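Local coordinates for VWFA domain-containing protein (PDB 3IBS) that is of unknown function but carries a von Willebrand factor type A domain that binds magnesium, part of a longer, probably membrane-anchored protein, at residues A[17-21]-A[22-26]; A[33-36]-A[37-41]. One frame throughout, in Å; residues are numbered along the deposited sequence.

Contact 1 (A[17-21]-A[22-26]). With MG (magnesium ion), chain I.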
# COMPACT_ATOMS: atom_id res chain seq x y z
N ALA A 17 21.76 -9.21 -14.19
CA ALA A 17 20.49 -9.59 -14.78
C ALA A 17 19.43 -9.01 -13.87
O ALA A 17 19.22 -9.49 -12.77
CB ALA A 17 20.38 -11.13 -14.88
N LEU A 18 18.79 -7.94 -14.32
CA LEU A 18 17.91 -7.17 -13.46
C LEU A 18 16.43 -7.45 -13.78
O LEU A 18 15.97 -7.24 -14.90
CB LEU A 18 18.23 -5.68 -13.60
CG LEU A 18 17.32 -4.65 -12.90
CD1 LEU A 18 17.28 -4.87 -11.37
CD2 LEU A 18 17.80 -3.22 -13.26
N ASP A 19 15.70 -7.87 -12.76
CA ASP A 19 14.25 -8.02 -12.81
C ASP A 19 13.63 -6.64 -12.98
O ASP A 19 13.84 -5.76 -12.14
CB ASP A 19 13.78 -8.65 -11.48
CG ASP A 19 12.32 -9.12 -11.52
OD1 ASP A 19 11.50 -8.48 -12.22
OD2 ASP A 19 11.99 -10.13 -10.84
N ILE A 20 12.88 -6.44 -14.08
CA ILE A 20 12.12 -5.21 -14.28
C ILE A 20 10.59 -5.47 -14.39
O ILE A 20 9.83 -4.67 -14.96
CB ILE A 20 12.63 -4.38 -15.49
CG1 ILE A 20 12.41 -5.12 -16.83
CG2 ILE A 20 14.09 -3.94 -15.25
CD1 ILE A 20 12.43 -4.17 -18.11
N SER A 21 10.13 -6.60 -13.86
CA SER A 21 8.68 -6.85 -13.79
C SER A 21 8.00 -5.85 -12.84
O SER A 21 8.68 -5.16 -12.07
CB SER A 21 8.40 -8.29 -13.35
OG SER A 21 8.78 -8.50 -12.01
N ASN A 22 6.66 -5.77 -12.92
CA ASN A 22 5.85 -4.81 -12.16
C ASN A 22 6.08 -4.86 -10.66
O ASN A 22 6.04 -3.83 -9.99
CB ASN A 22 4.34 -5.03 -12.46
CG ASN A 22 3.98 -4.72 -13.90
OD1 ASN A 22 4.62 -3.87 -14.52
ND2 ASN A 22 2.97 -5.41 -14.43
N SER A 23 6.33 -6.06 -10.14
CA SER A 23 6.55 -6.21 -8.70
C SER A 23 7.77 -5.39 -8.19
O SER A 23 7.86 -5.07 -7.00
CB SER A 23 6.73 -7.69 -8.35
OG SER A 23 7.81 -8.22 -9.10
N MSE A 24 8.70 -5.07 -9.08
CA MSE A 24 9.88 -4.28 -8.73
C MSE A 24 9.56 -2.79 -8.49
O MSE A 24 10.41 -2.02 -8.01
CB MSE A 24 11.00 -4.46 -9.76
CG MSE A 24 11.44 -5.94 -9.91
SE MSE A 24 12.45 -6.55 -8.32
CE MSE A 24 14.06 -5.46 -8.68
N LEU A 25 8.32 -2.39 -8.76
CA LEU A 25 7.86 -1.04 -8.41
C LEU A 25 7.34 -0.96 -6.98
O LEU A 25 7.05 0.13 -6.49
CB LEU A 25 6.81 -0.53 -9.40
CG LEU A 25 7.29 -0.32 -10.85
CD1 LEU A 25 6.24 0.43 -11.70
CD2 LEU A 25 8.63 0.42 -10.87
N ALA A 26 7.24 -2.10 -6.29
CA ALA A 26 6.89 -2.05 -4.85
C ALA A 26 7.91 -1.16 -4.12
O ALA A 26 9.09 -1.10 -4.52
CB ALA A 26 6.87 -3.42 -4.25
MG MG I . 7.71 -9.69 -10.57
O HOH W 1 9.46 -10.51 -9.97
O HOH W 2 5.95 -8.77 -11.18
O HOH W 3 6.66 -10.91 -9.25
O HOH W 4 7.43 -11.08 -12.12
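Ser-21 and Ser-23 share one magnesium ion, their OG atoms 2.2 Å and 2.1 Å from it, and with Asp-19 they spell the Asp-x-Ser-x-Ser signature of the metal-ion-dependent adhesion site (MIDAS) of von Willebrand factor A domains. The two hydroxyls take neighbouring corners of an octahedron, four waters the others. Both OG atoms lie between backbone N and carbonyl carbon (chi1 68° and 58°), which turns them onto the ion. Asp-19 stands in the second shell: OD2 accepts from metal-bound water 1 at 2.7 Å and pairs with Thr-119, while OD1 takes two donors of Ser-21, the backbone N at 2.8 Å, closing an Asx turn, and OG on its syn side. An alanine in place of Asp-19 removes both acceptors, which would probably leave Ser-21 OG free to turn from the ion and water 1 less firmly oriented. Ser-23 OG is steadied by a hydrogen bond with Asp-120. In the 3-10 turn that follows, Ser-21 O accepts from Met-24 N at 3.0 Å, the donor above its carbonyl plane. The selenomethionine Met-24 is bent twice: Met-24 CG lies 3.4 Å from Asp-19 OD1, and Met-24 CE ends 4.2 Å from Leu-18 CD1.

Contact 2 (A[33-36]-A[37-41]); sequences RLEK and AKRLI
Lys-38 lays its aliphatic chain obliquely across Leu-34, one turn back in the helix, with its CD 4.1 Å from Leu-34 CG. A bend at chi3 (68°) then swings the ammonium end round to Glu-35, where Lys-38 NZ and Glu-35 OE2 form a long salt bridge of 3.5 Å. The stronger partner of Lys-38 NZ is the backbone oxygen of Ile-82, a hydrogen bond that ties the helix to that loop. Glu-35 reaches forward along the helix because CG stands anti to its backbone N (chi1 -158°) and the chain folds at chi2. Its two carboxylate oxygens serve different neighbours. While OE2 faces Lys-38, Glu-35 OE1 accepts from water 5 at 2.7 Å, and this water in turn accepts from Arg-39 NE, lying in plane at the edge of the guanidinium. The opposite charges of Glu-35 and Arg-39 are therefore joined through a water and not directly, Glu-35 OE1 and Arg-39 NE being 4.7 Å apart. Nearer the backbone, Arg-39 CG passes 3.2 Å from Glu-35 O, the carbonyl that also accepts Arg-39 N.

The backbone carries the regular helical bonds, N-H of i+4 to C=O of i, from Ala-37 to Arg-33 through Leu-40 to Lys-36. The buried side is apolar: Leu-34 and Ala-37 rest on Leu-18 of strand 13-19. Lys-36 NZ is bonded to the backbone oxygen of Ser-198, and Arg-33, at the start of the helix, sends its guanidinium toward the metal site in salt bridges to Asp-28 and Asp-120. Such a helix, apolar toward the sheet and polar outside, is the connection in the beta-alpha-beta crossover from strand 13-19 to the parallel strand 52-58, as in the Rossmann-like von Willebrand factor A fold.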
# COMPACT_ATOMS: atom_id res chain seq x y z
N ARG A 33 12.00 -1.13 -5.19
CA ARG A 33 12.88 -2.27 -5.40
C ARG A 33 13.77 -1.99 -6.61
O ARG A 33 14.97 -2.22 -6.57
CB ARG A 33 12.09 -3.56 -5.60
CG ARG A 33 11.31 -4.01 -4.35
CD ARG A 33 10.58 -5.29 -4.61
NE ARG A 33 9.72 -5.64 -3.48
CZ ARG A 33 8.83 -6.63 -3.49
NH1 ARG A 33 8.70 -7.39 -4.58
NH2 ARG A 33 8.08 -6.85 -2.41
N LEU A 34 13.16 -1.51 -7.69
CA LEU A 34 13.91 -1.28 -8.92
C LEU A 34 14.91 -0.12 -8.78
O LEU A 34 16.05 -0.22 -9.23
CB LEU A 34 12.95 -0.99 -10.09
CG LEU A 34 13.60 -0.73 -11.44
CD1 LEU A 34 14.64 -1.82 -11.83
CD2 LEU A 34 12.52 -0.59 -12.52
N GLU A 35 14.46 0.98 -8.18
CA GLU A 35 15.31 2.18 -8.10
C GLU A 35 16.49 1.96 -7.14
O GLU A 35 17.61 2.42 -7.39
CB GLU A 35 14.48 3.43 -7.80
CG GLU A 35 15.13 4.73 -8.20
CD GLU A 35 15.42 4.83 -9.72
OE1 GLU A 35 16.35 5.58 -10.06
OE2 GLU A 35 14.75 4.16 -10.56
N LYS A 36 16.24 1.24 -6.05
CA LYS A 36 17.28 0.76 -5.14
C LYS A 36 18.27 -0.16 -5.89
O LYS A 36 19.48 -0.03 -5.73
CB LYS A 36 16.67 0.01 -3.96
CG LYS A 36 17.70 -0.70 -3.01
CD LYS A 36 18.56 0.31 -2.27
CE LYS A 36 19.56 -0.36 -1.32
NZ LYS A 36 20.13 0.66 -0.36
N ALA A 37 17.76 -1.07 -6.70
CA ALA A 37 18.66 -1.91 -7.50
C ALA A 37 19.56 -1.07 -8.41
O ALA A 37 20.73 -1.34 -8.55
CB ALA A 37 17.86 -2.90 -8.34
N LYS A 38 19.00 -0.05 -9.05
CA LYS A 38 19.80 0.79 -9.94
C LYS A 38 20.89 1.54 -9.18
O LYS A 38 22.04 1.61 -9.61
CB LYS A 38 18.88 1.75 -10.73
CG LYS A 38 18.06 1.01 -11.77
CD LYS A 38 16.82 1.76 -12.24
CE LYS A 38 17.14 3.00 -13.04
NZ LYS A 38 15.91 3.37 -13.79
N ARG A 39 20.54 2.07 -8.02
CA ARG A 39 21.50 2.79 -7.20
C ARG A 39 22.62 1.88 -6.73
O ARG A 39 23.78 2.30 -6.70
CB ARG A 39 20.78 3.47 -6.03
CG ARG A 39 19.87 4.58 -6.53
CD ARG A 39 19.17 5.27 -5.38
NE ARG A 39 18.30 6.30 -5.89
CZ ARG A 39 17.58 7.12 -5.13
NH1 ARG A 39 17.61 7.01 -3.80
NH2 ARG A 39 16.82 8.03 -5.72
N LEU A 40 22.28 0.63 -6.39
CA LEU A 40 23.27 -0.38 -6.01
C LEU A 40 24.20 -0.71 -7.19
O LEU A 40 25.41 -0.84 -7.01
CB LEU A 40 22.60 -1.67 -5.52
CG LEU A 40 23.49 -2.84 -5.05
CD1 LEU A 40 22.71 -3.72 -4.05
CD2 LEU A 40 24.02 -3.71 -6.19
N ILE A 41 23.61 -0.87 -8.38
CA ILE A 41 24.41 -1.20 -9.57
C ILE A 41 25.40 -0.07 -9.92
O ILE A 41 26.55 -0.32 -10.27
CB ILE A 41 23.51 -1.49 -10.78
CG1 ILE A 41 22.72 -2.80 -10.55
CG2 ILE A 41 24.36 -1.59 -12.08
CD1 ILE A 41 21.47 -2.90 -11.44
O HOH W 5 17.67 7.23 -8.35

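Contacts 1 and 2 follow each other in the same beta-alpha-beta unit, the first at the end of strand 13-19 and the 3-10 turn after it, the second in the opening turns of helix 33-46, with centres about 10 Å apart. Contact 1 is mostly buried and its chemistry is that of a metal site, hydroxyls, carboxylate and ordered water; contact 2 is amphipathic, apolar against the sheet and ionic with a bridging water outside, apart from buried Arg-33, whose charge is turned to the metal site. Probable hydrogen bonds from Leu-34 N to Met-24 O (2.8 Å) and from Arg-33 N to Ala-26 O stitch them together. One carboxylate, Asp-120, serves both, meeting a hydroxyl in the first and a charge in the second.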